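Long-range contacts in D-glucosaminate-6-phosphate ammonia lyase (Salmonella typhimurium, PDB 7LCE), which is a pyridoxal-phosphate-dependent protein of the aminotransferase-like fold, in the family of selenocysteine synthase, with the cofactor covalently attached to a lysine: residues V107-H112 against V132-S137; N138-W143 against G168-D173; H112-G117 against H162-K167; A64-I69 against G225-I230. One frame throughout, in Å; residues are numbered along the deposited sequence. Where two conformers were deposited one is given.

Following the chain, interaction 4 opens first, at strand 66-70. It closes last, at G225-I230, and the other three nest inside its loop. Interaction 1 opens at V107-H112 and closes at V132-S137, across the helix 120-126. Interaction 3 opens before that closure, sharing H112, and closes at H162-K167, so it crosses interaction 1. Interaction 2 opens after interaction 1 has closed, in series with it, and closes at G168-D173, beyond interaction 3, which it crosses. Interactions 1, 2 and 3 touch one another at one edge of the seven-stranded sheet, beside a second subunit. Interaction 4 joins strand 66-70, at the opposite edge, to the end of strand 221-225 and the start of helix 227-234.

Interaction 1 (V107-H112 against V132-S137); sequences VMLRGH and VEVGSS
The guanidinium of R110 has E133 CB over one face, 3.6 Å above the plane and offset toward the rim. At its edge, in the plane, lies the carbonyl of G135, which accepts from R110 NH1. The motif is a beta-alpha-beta unit. Strands 105-109 and 130-134 run parallel, with helix 120-126 between them in the chain. A salt bridge joins R110 NH2 to E133 OE1 at 3.0 Å. The guanidinium and carboxylate planes are 52° apart. R110 leaves the backbone with CG anti to N and bends at chi3 (-83°), which brings its end across E133. M108 N bonds to V132 O at 3.0 Å, and M108 O accepts from V134 N. Just past the strand, R110 N donates to V134 O in a nearly straight bond (179°). The pair of charges also works across the subunit interface: E133 OE2 meets R110 NE of the second subunit, and the reverse pair forms too. E133 OE2 further accepts from N113 ND2 of its own chain. L109 reaches V134 through one methyl, CD2 to CG1 at 4.1 Å. On the face of the sheet that carries V107 and V132, V107 CG2 stands 4.0 Å from V132 CB.

Interaction 2 (N138-W143 against G168-D173); sequences NLATRW and GMLSID
One backbone hydrogen bond joins the segments: A140 N donates to G168 O at 2.9 Å. The angle at its hydrogen is 134°, so the bond is clearly bent. Two CA-H...O contacts flank it. G168 CA lies 3.5 Å from N138 O, and L139 CA approaches the same G168 O that A140 N uses. G168 has no side chain, and its backbone can therefore run close to N138.

M169 and L170 make the van der Waals contacts. M169 folds back at chi2 (-65°) and again at chi3, which lays its CE against the N138-L139 peptide, 3.6 Å from L139 N. The same methyl makes an apolar contact with A140 CB at 4.3 Å, and L170 CG makes another with A140 CB at 4.4 Å. L170 reaches over with both methyls: CD2 meets A140 O at 3.4 Å, and CD1 meets T141 O at 3.5 Å. A140, M169 and L170 all also touch L109 of strand 105-109.

Both segments are loops running into helices, 142-147 and 172-181, with T141 and S171 at the N-caps. S171 OG caps a backbone N just beyond, and S171 N donates to D174, consistent with a capping box.

The polar side chains have partners outside the two segments. R142 NH1 bonds to Q177 OE1 on helix 172-181. N138 OD1 accepts from the backbone N of D115 of the second subunit.

Interaction 3 (H112-G117 against H162-K167); sequences HNVDYG and HHCVQK
D115 meets H163 with its backbone O, while its side chain makes an Asx turn. OD1 accepts from G117 N at 2.8 Å, nearly along the carboxylate C-O bond. D115 O sits 3.9 Å above the H163 ring, over its centre. H162 NE2 lies over the opposite face, toward the rim, so the imidazole lies between the two. Y116 CB comes to 4.0 Å from H163 NE2. The rest of Y116 leads away, and its OH bonds to S74.

The two loops follow neighbouring parallel strands, 105-109 and 153-159, so the contact is made at the C-terminal end of the central sheet of the aminotransferase-like fold. Both loops also meet the second subunit: N113 O accepts from its S137 OG, and H163 packs on its N138.

V114 and H163 cross at about a right angle, with their CB atoms 3.7 Å apart. With CG1 anti to the carbonyl carbon (chi1 -65°), V114 reaches the H163 carbonyl, CG1 to O at 3.4 Å. CG1 also touches C164 SG at 3.9 Å. C164 packs obliquely against H112: SG is 4.2 Å from the ring centroid, and CB is 3.6 Å from H112 CD2.

Interaction 4 (A64-I69 against G225-I230); sequences AEDSYI and GRKTWI
I230 packs closely against strand 66-70, while E65, R226 and K227 make the exposed side of the contact. On the inner side, I230 CG1 lies 3.5 Å from D66 O. I230 CG2 is anti to the backbone N, and it reaches S67 C at 3.6 Å and then Y68 CB at 4.1 Å. D66 lies obliquely across I230, CB to CG2 at 3.9 Å. D66 OD2 forms a salt bridge with K234 NZ, further along helix 227-234.

Between the two sides the backbones pair in antiparallel fashion. D66 N donates to G225 O at 3.2 Å, and G225 N returns a bond to D66 O. E65 N adds a weak bond to the same G225 O. E65 and D66 thus both face G225, a classic beta bulge. It lies where edge strand 66-70 meets 221-225, the antiparallel strand of the aminotransferase-like sheet.

On the outer side, E65 OE1 accepts from K227 N at 2.7 Å through its anti lone pair, in a nearly straight bond (172°). K227 is the first residue of its helix, whose N-terminal end would probably favour a negative charge here. The E65 OE2 to R226 NH1 salt bridge is doubtful, since R226 has two conformers.

Interaction 1 (V107-H112 against V132-S137)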
loop_
_atom_site.group_PDB
_atom_site.type_symbol
_atom_site.label_atom_id
_atom_site.label_comp_id
_atom_site.label_asym_id
_atom_site.label_seq_id
_atom_site.Cartn_x
_atom_site.Cartn_y
_atom_site.Cartn_z
ATOM N N VAL A 107 -20.577 1.465 18.380
ATOM C CA VAL A 107 -19.974 1.079 19.650
ATOM C C VAL A 107 -21.033 0.412 20.516
ATOM O O VAL A 107 -22.081 1.005 20.798
ATOM C CB VAL A 107 -19.361 2.293 20.363
ATOM C CG1 VAL A 107 -18.960 1.920 21.773
ATOM C CG2 VAL A 107 -18.163 2.809 19.580
ATOM N N MET A 108 -20.754 -0.814 20.954
ATOM C CA MET A 108 -21.681 -1.556 21.793
ATOM C C MET A 108 -20.895 -2.420 22.765
ATOM O O MET A 108 -19.696 -2.655 22.590
ATOM C CB MET A 108 -22.630 -2.416 20.954
ATOM C CG MET A 108 -21.929 -3.493 20.157
ATOM S SD MET A 108 -23.080 -4.476 19.183
ATOM C CE MET A 108 -24.029 -5.288 20.466
ATOM N N LEU A 109 -21.587 -2.886 23.802
ATOM C CA LEU A 109 -20.969 -3.776 24.775
ATOM C C LEU A 109 -20.741 -5.154 24.168
ATOM O O LEU A 109 -21.586 -5.673 23.434
ATOM C CB LEU A 109 -21.855 -3.908 26.013
ATOM C CG LEU A 109 -22.139 -2.661 26.846
ATOM C CD1 LEU A 109 -23.026 -3.022 28.025
ATOM C CD2 LEU A 109 -20.844 -2.022 27.320
ATOM N N ARG A 110 -19.586 -5.749 24.481
ATOM C CA ARG A 110 -19.338 -7.124 24.057
ATOM C C ARG A 110 -20.372 -8.071 24.654
ATOM O O ARG A 110 -20.802 -9.028 24.000
ATOM C CB ARG A 110 -17.923 -7.553 24.449
ATOM C CG ARG A 110 -17.653 -9.039 24.251
ATOM C CD ARG A 110 -16.183 -9.380 24.430
ATOM N NE ARG A 110 -15.419 -9.130 23.214
ATOM C CZ ARG A 110 -14.655 -8.065 23.017
ATOM N NH1 ARG A 110 -14.514 -7.134 23.945
ATOM N NH2 ARG A 110 -14.015 -7.932 21.859
ATOM N N GLY A 111 -20.801 -7.806 25.886
ATOM C CA GLY A 111 -21.855 -8.598 26.490
ATOM C C GLY A 111 -23.201 -8.472 25.809
ATOM O O GLY A 111 -24.104 -9.257 26.115
ATOM N N HIS A 112 -23.361 -7.503 24.908
ATOM C CA HIS A 112 -24.605 -7.321 24.175
ATOM C C HIS A 112 -24.560 -7.874 22.757
ATOM O O HIS A 112 -25.590 -7.864 22.075
ATOM C CB HIS A 112 -24.977 -5.837 24.128
ATOM C CG HIS A 112 -25.458 -5.300 25.437
ATOM N ND1 HIS A 112 -25.953 -4.022 25.582
ATOM C CD2 HIS A 112 -25.523 -5.870 26.663
ATOM C CE1 HIS A 112 -26.304 -3.829 26.841
ATOM N NE2 HIS A 112 -26.052 -4.935 27.518
ATOM N N VAL A 132 -17.685 -2.025 17.131
ATOM C CA VAL A 132 -16.611 -1.830 18.100
ATOM C C VAL A 132 -17.126 -2.328 19.443
ATOM O O VAL A 132 -18.052 -1.737 20.017
ATOM C CB VAL A 132 -16.173 -0.363 18.190
ATOM C CG1 VAL A 132 -15.249 -0.158 19.379
ATOM C CG2 VAL A 132 -15.497 0.072 16.900
ATOM N N GLU A 133 -16.521 -3.398 19.957
ATOM C CA GLU A 133 -16.980 -4.027 21.189
ATOM C C GLU A 133 -16.281 -3.420 22.396
ATOM O O GLU A 133 -15.071 -3.174 22.373
ATOM C CB GLU A 133 -16.736 -5.536 21.152
ATOM C CG GLU A 133 -17.694 -6.298 20.255
ATOM C CD GLU A 133 -17.300 -7.750 20.092
ATOM O OE1 GLU A 133 -16.148 -8.012 19.685
ATOM O OE2 GLU A 133 -18.141 -8.631 20.373
ATOM N N VAL A 134 -17.051 -3.188 23.455
ATOM C CA VAL A 134 -16.576 -2.518 24.660
ATOM C C VAL A 134 -16.578 -3.514 25.811
ATOM O O VAL A 134 -17.538 -4.278 25.980
ATOM C CB VAL A 134 -17.441 -1.291 24.991
ATOM C CG1 VAL A 134 -17.103 -0.753 26.373
ATOM C CG2 VAL A 134 -17.237 -0.221 23.945
ATOM N N GLY A 135 -15.491 -3.527 26.579
ATOM C CA GLY A 135 -15.422 -4.343 27.770
ATOM C C GLY A 135 -15.276 -5.822 27.454
ATOM O O GLY A 135 -15.071 -6.239 26.315
ATOM N N SER A 136 -15.390 -6.619 28.510
ATOM C CA SER A 136 -15.344 -8.066 28.407
ATOM C C SER A 136 -16.762 -8.626 28.478
ATOM O O SER A 136 -17.738 -7.899 28.677
ATOM C CB SER A 136 -14.455 -8.651 29.504
ATOM O OG SER A 136 -13.127 -8.168 29.391
ATOM N N SER A 137 -16.877 -9.943 28.299
ATOM C CA SER A 137 -18.188 -10.581 28.334
ATOM C C SER A 137 -18.798 -10.578 29.729
ATOM O O SER A 137 -20.019 -10.718 29.858
ATOM C CB SER A 137 -18.090 -12.016 27.821
ATOM O OG SER A 137 -17.165 -12.763 28.590
#

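Interaction 2 (N138-W143 against G168-D173)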
loop_
_atom_site.group_PDB
_atom_site.type_symbol
_atom_site.label_atom_id
_atom_site.label_comp_id
_atom_site.label_asym_id
_atom_site.label_seq_id
_atom_site.Cartn_x
_atom_site.Cartn_y
_atom_site.Cartn_z
ATOM N N ASN A 138 -17.982 -10.421 30.772
ATOM C CA ASN A 138 -18.471 -10.435 32.141
ATOM C C ASN A 138 -18.384 -9.087 32.836
ATOM O O ASN A 138 -19.021 -8.909 33.878
ATOM C CB ASN A 138 -17.706 -11.477 32.974
ATOM C CG ASN A 138 -16.223 -11.174 33.076
ATOM O OD1 ASN A 138 -15.585 -10.796 32.093
ATOM N ND2 ASN A 138 -15.664 -11.339 34.270
ATOM N N LEU A 139 -17.620 -8.142 32.294
ATOM C CA LEU A 139 -17.413 -6.856 32.943
ATOM C C LEU A 139 -17.215 -5.782 31.886
ATOM O O LEU A 139 -16.556 -6.014 30.869
ATOM C CB LEU A 139 -16.205 -6.892 33.886
ATOM C CG LEU A 139 -15.976 -5.642 34.735
ATOM C CD1 LEU A 139 -17.079 -5.485 35.772
ATOM C CD2 LEU A 139 -14.605 -5.684 35.397
ATOM N N ALA A 140 -17.794 -4.612 32.132
ATOM C CA ALA A 140 -17.608 -3.462 31.255
ATOM C C ALA A 140 -17.652 -2.204 32.105
ATOM O O ALA A 140 -18.620 -1.985 32.841
ATOM C CB ALA A 140 -18.676 -3.418 30.162
ATOM N N THR A 141 -16.610 -1.389 32.014
ATOM C CA THR A 141 -16.523 -0.150 32.771
ATOM C C THR A 141 -16.848 1.036 31.869
ATOM O O THR A 141 -16.906 0.924 30.643
ATOM C CB THR A 141 -15.134 0.008 33.392
ATOM O OG1 THR A 141 -14.167 0.208 32.354
ATOM C CG2 THR A 141 -14.768 -1.237 34.187
ATOM N N ARG A 142 -17.075 2.191 32.497
ATOM C CA ARG A 142 -17.444 3.366 31.717
ATOM C C ARG A 142 -16.263 3.900 30.915
ATOM O O ARG A 142 -16.427 4.291 29.753
ATOM C CB ARG A 142 -18.017 4.456 32.621
ATOM C CG ARG A 142 -18.331 5.732 31.858
ATOM C CD ARG A 142 -19.449 6.536 32.490
ATOM N NE ARG A 142 -19.660 7.782 31.762
ATOM C CZ ARG A 142 -20.734 8.550 31.880
ATOM N NH1 ARG A 142 -21.732 8.221 32.685
ATOM N NH2 ARG A 142 -20.809 9.675 31.174
ATOM N N TRP A 143 -15.064 3.918 31.506
ATOM C CA TRP A 143 -13.914 4.436 30.770
ATOM C C TRP A 143 -13.637 3.609 29.523
ATOM O O TRP A 143 -13.123 4.136 28.530
ATOM C CB TRP A 143 -12.670 4.489 31.661
ATOM C CG TRP A 143 -12.117 3.156 32.083
ATOM C CD1 TRP A 143 -12.315 2.527 33.277
ATOM C CD2 TRP A 143 -11.262 2.296 31.314
ATOM N NE1 TRP A 143 -11.639 1.329 33.300
ATOM C CE2 TRP A 143 -10.987 1.163 32.106
ATOM C CE3 TRP A 143 -10.704 2.373 30.033
ATOM C CZ2 TRP A 143 -10.181 0.116 31.659
ATOM C CZ3 TRP A 143 -9.905 1.332 29.591
ATOM C CH2 TRP A 143 -9.651 0.220 30.402
ATOM N N GLY A 168 -22.683 -7.054 35.374
ATOM C CA GLY A 168 -21.379 -6.605 34.939
ATOM C C GLY A 168 -21.386 -5.633 33.783
ATOM O O GLY A 168 -20.318 -5.124 33.417
ATOM N N MET A 169 -22.547 -5.349 33.204
ATOM C CA MET A 169 -22.663 -4.461 32.061
ATOM C C MET A 169 -23.043 -3.056 32.514
ATOM O O MET A 169 -23.519 -2.844 33.631
ATOM C CB MET A 169 -23.696 -4.992 31.064
ATOM C CG MET A 169 -23.381 -6.381 30.531
ATOM S SD MET A 169 -21.874 -6.447 29.543
ATOM C CE MET A 169 -20.738 -7.210 30.699
ATOM N N LEU A 170 -22.820 -2.093 31.624
ATOM C CA LEU A 170 -23.152 -0.707 31.909
ATOM C C LEU A 170 -24.663 -0.495 31.854
ATOM O O LEU A 170 -25.404 -1.251 31.221
ATOM C CB LEU A 170 -22.453 0.222 30.919
ATOM C CG LEU A 170 -20.927 0.227 30.975
ATOM C CD1 LEU A 170 -20.347 1.017 29.815
ATOM C CD2 LEU A 170 -20.456 0.800 32.299
ATOM N N SER A 171 -25.113 0.556 32.530
ATOM C CA SER A 171 -26.527 0.887 32.552
ATOM C C SER A 171 -26.904 1.710 31.327
ATOM O O SER A 171 -26.051 2.268 30.633
ATOM C CB SER A 171 -26.876 1.659 33.822
ATOM O OG SER A 171 -26.248 2.928 33.820
ATOM N N ILE A 172 -28.213 1.780 31.066
ATOM C CA ILE A 172 -28.706 2.604 29.964
ATOM C C ILE A 172 -28.362 4.069 30.198
ATOM O O ILE A 172 -28.157 4.827 29.242
ATOM C CB ILE A 172 -30.222 2.395 29.778
ATOM C CG1 ILE A 172 -30.754 3.262 28.634
ATOM C CG2 ILE A 172 -30.972 2.676 31.075
ATOM C CD1 ILE A 172 -30.130 2.950 27.291
ATOM N N ASP A 173 -28.278 4.488 31.464
ATOM C CA ASP A 173 -27.904 5.867 31.765
ATOM C C ASP A 173 -26.486 6.164 31.294
ATOM O O ASP A 173 -26.208 7.257 30.787
ATOM C CB ASP A 173 -28.035 6.133 33.266
ATOM C CG ASP A 173 -29.465 6.014 33.757
ATOM O OD1 ASP A 173 -30.385 6.450 33.033
ATOM O OD2 ASP A 173 -29.668 5.484 34.871
#

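Interaction 3 (H112-G117 against H162-K167)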
loop_
_atom_site.group_PDB
_atom_site.type_symbol
_atom_site.label_atom_id
_atom_site.label_comp_id
_atom_site.label_asym_id
_atom_site.label_seq_id
_atom_site.Cartn_x
_atom_site.Cartn_y
_atom_site.Cartn_z
ATOM N N HIS A 112 -23.361 -7.503 24.908
ATOM C CA HIS A 112 -24.605 -7.321 24.175
ATOM C C HIS A 112 -24.560 -7.874 22.757
ATOM O O HIS A 112 -25.590 -7.864 22.075
ATOM C CB HIS A 112 -24.977 -5.837 24.128
ATOM C CG HIS A 112 -25.458 -5.300 25.437
ATOM N ND1 HIS A 112 -25.953 -4.022 25.582
ATOM C CD2 HIS A 112 -25.523 -5.870 26.663
ATOM C CE1 HIS A 112 -26.304 -3.829 26.841
ATOM N NE2 HIS A 112 -26.052 -4.935 27.518
ATOM N N ASN A 113 -23.406 -8.355 22.298
ATOM C CA ASN A 113 -23.323 -8.955 20.974
ATOM C C ASN A 113 -23.981 -10.326 21.020
ATOM O O ASN A 113 -23.319 -11.331 21.302
ATOM C CB ASN A 113 -21.869 -9.063 20.515
ATOM C CG ASN A 113 -21.746 -9.384 19.042
ATOM O OD1 ASN A 113 -22.637 -9.993 18.449
ATOM N ND2 ASN A 113 -20.636 -8.976 18.442
ATOM N N VAL A 114 -25.280 -10.378 20.731
ATOM C CA VAL A 114 -26.078 -11.569 20.977
ATOM C C VAL A 114 -26.609 -12.132 19.666
ATOM O O VAL A 114 -26.695 -11.444 18.645
ATOM C CB VAL A 114 -27.241 -11.280 21.944
ATOM C CG1 VAL A 114 -26.701 -10.916 23.318
ATOM C CG2 VAL A 114 -28.114 -10.162 21.393
ATOM N N ASP A 115 -26.964 -13.414 19.716
ATOM C CA ASP A 115 -27.553 -14.143 18.600
ATOM C C ASP A 115 -29.000 -14.457 18.961
ATOM O O ASP A 115 -29.257 -15.190 19.923
ATOM C CB ASP A 115 -26.770 -15.427 18.318
ATOM C CG ASP A 115 -27.129 -16.062 16.980
ATOM O OD1 ASP A 115 -28.333 -16.206 16.683
ATOM O OD2 ASP A 115 -26.201 -16.441 16.233
ATOM N N TYR A 116 -29.940 -13.904 18.192
ATOM C CA TYR A 116 -31.366 -14.132 18.399
ATOM C C TYR A 116 -31.965 -15.015 17.307
ATOM O O TYR A 116 -33.139 -14.872 16.957
ATOM C CB TYR A 116 -32.111 -12.800 18.470
ATOM C CG TYR A 116 -31.817 -11.874 17.311
ATOM C CD1 TYR A 116 -32.483 -12.017 16.098
ATOM C CD2 TYR A 116 -30.881 -10.854 17.427
ATOM C CE1 TYR A 116 -32.222 -11.180 15.034
ATOM C CE2 TYR A 116 -30.615 -10.006 16.364
ATOM C CZ TYR A 116 -31.291 -10.175 15.170
ATOM O OH TYR A 116 -31.038 -9.344 14.104
ATOM N N GLY A 117 -31.169 -15.938 16.770
ATOM C CA GLY A 117 -31.540 -16.691 15.588
ATOM C C GLY A 117 -30.667 -16.266 14.426
ATOM O O GLY A 117 -30.269 -17.080 13.587
ATOM N N HIS A 162 -32.955 -10.652 27.293
ATOM C CA HIS A 162 -32.433 -11.722 28.130
ATOM C C HIS A 162 -31.257 -12.430 27.465
ATOM O O HIS A 162 -30.504 -13.131 28.149
ATOM C CB HIS A 162 -33.543 -12.716 28.474
ATOM C CG HIS A 162 -34.036 -13.504 27.301
ATOM N ND1 HIS A 162 -34.894 -12.977 26.359
ATOM C CD2 HIS A 162 -33.800 -14.782 26.922
ATOM C CE1 HIS A 162 -35.159 -13.895 25.447
ATOM N NE2 HIS A 162 -34.509 -14.999 25.765
ATOM N N HIS A 163 -31.092 -12.263 26.146
ATOM C CA HIS A 163 -29.911 -12.793 25.470
ATOM C C HIS A 163 -28.634 -12.130 25.969
ATOM O O HIS A 163 -27.575 -12.767 26.002
ATOM C CB HIS A 163 -30.021 -12.588 23.955
ATOM C CG HIS A 163 -31.080 -13.416 23.294
ATOM N ND1 HIS A 163 -31.123 -14.790 23.391
ATOM C CD2 HIS A 163 -32.118 -13.062 22.499
ATOM C CE1 HIS A 163 -32.152 -15.245 22.699
ATOM N NE2 HIS A 163 -32.771 -14.218 22.147
ATOM N N CYS A 164 -28.710 -10.857 26.351
ATOM C CA CYS A 164 -27.527 -10.117 26.762
ATOM C C CYS A 164 -27.047 -10.562 28.138
ATOM O O CYS A 164 -27.801 -11.107 28.950
ATOM C CB CYS A 164 -27.811 -8.617 26.779
ATOM S SG CYS A 164 -28.379 -7.955 25.205
ATOM N N VAL A 165 -25.762 -10.316 28.394
ATOM C CA VAL A 165 -25.205 -10.547 29.719
ATOM C C VAL A 165 -25.858 -9.581 30.698
ATOM O O VAL A 165 -25.907 -8.367 30.460
ATOM C CB VAL A 165 -23.677 -10.386 29.698
ATOM C CG1 VAL A 165 -23.093 -10.684 31.068
ATOM C CG2 VAL A 165 -23.065 -11.301 28.646
ATOM N N GLN A 166 -26.382 -10.120 31.799
ATOM C CA GLN A 166 -27.147 -9.304 32.739
ATOM C C GLN A 166 -26.227 -8.486 33.642
ATOM O O GLN A 166 -26.170 -7.257 33.543
ATOM C CB GLN A 166 -28.083 -10.198 33.560
ATOM C CG GLN A 166 -29.062 -11.005 32.717
ATOM C CD GLN A 166 -30.026 -10.129 31.935
ATOM O OE1 GLN A 166 -30.358 -9.019 32.357
ATOM N NE2 GLN A 166 -30.479 -10.623 30.789
ATOM N N LYS A 167 -25.497 -9.156 34.528
ATOM C CA LYS A 167 -24.644 -8.458 35.479
ATOM C C LYS A 167 -23.283 -8.133 34.873
ATOM O O LYS A 167 -22.794 -8.822 33.974
ATOM C CB LYS A 167 -24.469 -9.279 36.759
ATOM C CG LYS A 167 -25.706 -9.304 37.645
ATOM C CD LYS A 167 -25.434 -10.008 38.964
ATOM C CE LYS A 167 -26.693 -10.096 39.814
ATOM N NZ LYS A 167 -26.426 -10.713 41.143
#

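Interaction 4 (A64-I69 against G225-I230)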
loop_
_atom_site.group_PDB
_atom_site.type_symbol
_atom_site.label_atom_id
_atom_site.label_comp_id
_atom_site.label_asym_id
_atom_site.label_seq_id
_atom_site.Cartn_x
_atom_site.Cartn_y
_atom_site.Cartn_z
ATOM N N ALA A 64 -42.478 9.631 21.755
ATOM C CA ALA A 64 -41.353 10.215 21.047
ATOM C C ALA A 64 -41.837 11.272 20.058
ATOM O O ALA A 64 -43.036 11.473 19.857
ATOM C CB ALA A 64 -40.548 9.132 20.332
ATOM N N GLU A 65 -40.885 11.951 19.418
ATOM C CA GLU A 65 -41.243 13.012 18.485
ATOM C C GLU A 65 -41.812 12.442 17.191
ATOM O O GLU A 65 -42.826 12.936 16.683
ATOM C CB GLU A 65 -40.025 13.893 18.212
ATOM C CG GLU A 65 -39.416 14.485 19.474
ATOM C CD GLU A 65 -38.158 15.286 19.202
ATOM O OE1 GLU A 65 -37.572 15.117 18.110
ATOM O OE2 GLU A 65 -37.747 16.070 20.085
ATOM N N ASP A 66 -41.178 11.408 16.641
ATOM C CA ASP A 66 -41.635 10.797 15.400
ATOM C C ASP A 66 -41.328 9.304 15.445
ATOM O O ASP A 66 -40.648 8.815 16.351
ATOM C CB ASP A 66 -40.991 11.467 14.178
ATOM C CG ASP A 66 -41.796 11.264 12.901
ATOM O OD1 ASP A 66 -42.828 10.560 12.946
ATOM O OD2 ASP A 66 -41.401 11.817 11.852
ATOM N N SER A 67 -41.844 8.583 14.452
ATOM C CA SER A 67 -41.652 7.142 14.369
ATOM C C SER A 67 -41.642 6.718 12.908
ATOM O O SER A 67 -42.129 7.434 12.029
ATOM C CB SER A 67 -42.740 6.377 15.136
ATOM O OG SER A 67 -42.702 6.671 16.523
ATOM N N TYR A 68 -41.075 5.540 12.658
ATOM C CA TYR A 68 -40.999 4.980 11.315
ATOM C C TYR A 68 -41.217 3.479 11.403
ATOM O O TYR A 68 -40.541 2.800 12.181
ATOM C CB TYR A 68 -39.646 5.288 10.661
ATOM C CG TYR A 68 -39.466 4.683 9.286
ATOM C CD1 TYR A 68 -40.212 5.135 8.204
ATOM C CD2 TYR A 68 -38.543 3.671 9.066
ATOM C CE1 TYR A 68 -40.049 4.587 6.945
ATOM C CE2 TYR A 68 -38.373 3.117 7.809
ATOM C CZ TYR A 68 -39.129 3.580 6.752
ATOM O OH TYR A 68 -38.963 3.034 5.496
ATOM N N ILE A 69 -42.148 2.965 10.598
ATOM C CA ILE A 69 -42.519 1.555 10.629
ATOM C C ILE A 69 -41.626 0.773 9.676
ATOM O O ILE A 69 -41.350 1.215 8.554
ATOM C CB ILE A 69 -44.006 1.368 10.274
ATOM C CG1 ILE A 69 -44.897 2.044 11.314
ATOM C CG2 ILE A 69 -44.356 -0.107 10.162
ATOM C CD1 ILE A 69 -46.372 1.759 11.125
ATOM N N GLY A 225 -38.251 7.733 18.153
ATOM C CA GLY A 225 -37.224 8.583 18.736
ATOM C C GLY A 225 -37.356 10.028 18.300
ATOM O O GLY A 225 -38.462 10.518 18.044
ATOM N N ARG A 226 -36.211 10.706 18.226
ATOM C CA ARG A 226 -36.207 12.120 17.884
ATOM C C ARG A 226 -36.470 12.315 16.396
ATOM O O ARG A 226 -36.058 11.507 15.560
ATOM C CB ARG A 226 -34.878 12.765 18.282
ATOM C CG ARG A 226 -34.567 12.623 19.763
ATOM C CD ARG A 226 -33.574 13.669 20.239
ATOM N NE ARG A 226 -33.404 13.625 21.687
ATOM C CZ ARG A 226 -34.237 14.186 22.553
ATOM N NH1 ARG A 226 -35.317 14.836 22.152
ATOM N NH2 ARG A 226 -33.981 14.090 23.855
ATOM N N LYS A 227 -37.167 13.408 16.074
ATOM C CA LYS A 227 -37.612 13.636 14.702
ATOM C C LYS A 227 -36.447 13.780 13.730
ATOM O O LYS A 227 -36.549 13.341 12.579
ATOM C CB LYS A 227 -38.505 14.875 14.646
ATOM C CG LYS A 227 -39.339 14.984 13.380
ATOM C CD LYS A 227 -40.275 16.182 13.435
ATOM C CE LYS A 227 -41.226 16.196 12.250
ATOM N NZ LYS A 227 -42.133 17.378 12.284
ATOM N N THR A 228 -35.334 14.376 14.167
ATOM C CA THR A 228 -34.205 14.571 13.260
ATOM C C THR A 228 -33.600 13.241 12.822
ATOM O O THR A 228 -33.178 13.097 11.669
ATOM C CB THR A 228 -33.142 15.458 13.911
ATOM O OG1 THR A 228 -32.706 14.866 15.142
ATOM C CG2 THR A 228 -33.702 16.841 14.193
ATOM N N TRP A 229 -33.553 12.257 13.720
ATOM C CA TRP A 229 -32.990 10.959 13.367
ATOM C C TRP A 229 -34.014 10.047 12.704
ATOM O O TRP A 229 -33.656 9.261 11.820
ATOM C CB TRP A 229 -32.399 10.277 14.604
ATOM C CG TRP A 229 -31.133 10.920 15.073
ATOM C CD1 TRP A 229 -30.947 11.623 16.228
ATOM C CD2 TRP A 229 -29.875 10.932 14.388
ATOM N NE1 TRP A 229 -29.650 12.068 16.308
ATOM C CE2 TRP A 229 -28.971 11.657 15.190
ATOM C CE3 TRP A 229 -29.426 10.402 13.177
ATOM C CZ2 TRP A 229 -27.645 11.863 14.820
ATOM C CZ3 TRP A 229 -28.108 10.609 12.809
ATOM C CH2 TRP A 229 -27.233 11.334 13.629
ATOM N N ILE A 230 -35.280 10.123 13.123
ATOM C CA ILE A 230 -36.322 9.354 12.447
ATOM C C ILE A 230 -36.417 9.770 10.985
ATOM O O ILE A 230 -36.653 8.939 10.099
ATOM C CB ILE A 230 -37.669 9.513 13.176
ATOM C CG1 ILE A 230 -37.599 8.884 14.568
ATOM C CG2 ILE A 230 -38.789 8.860 12.381
ATOM C CD1 ILE A 230 -37.375 7.390 14.546
#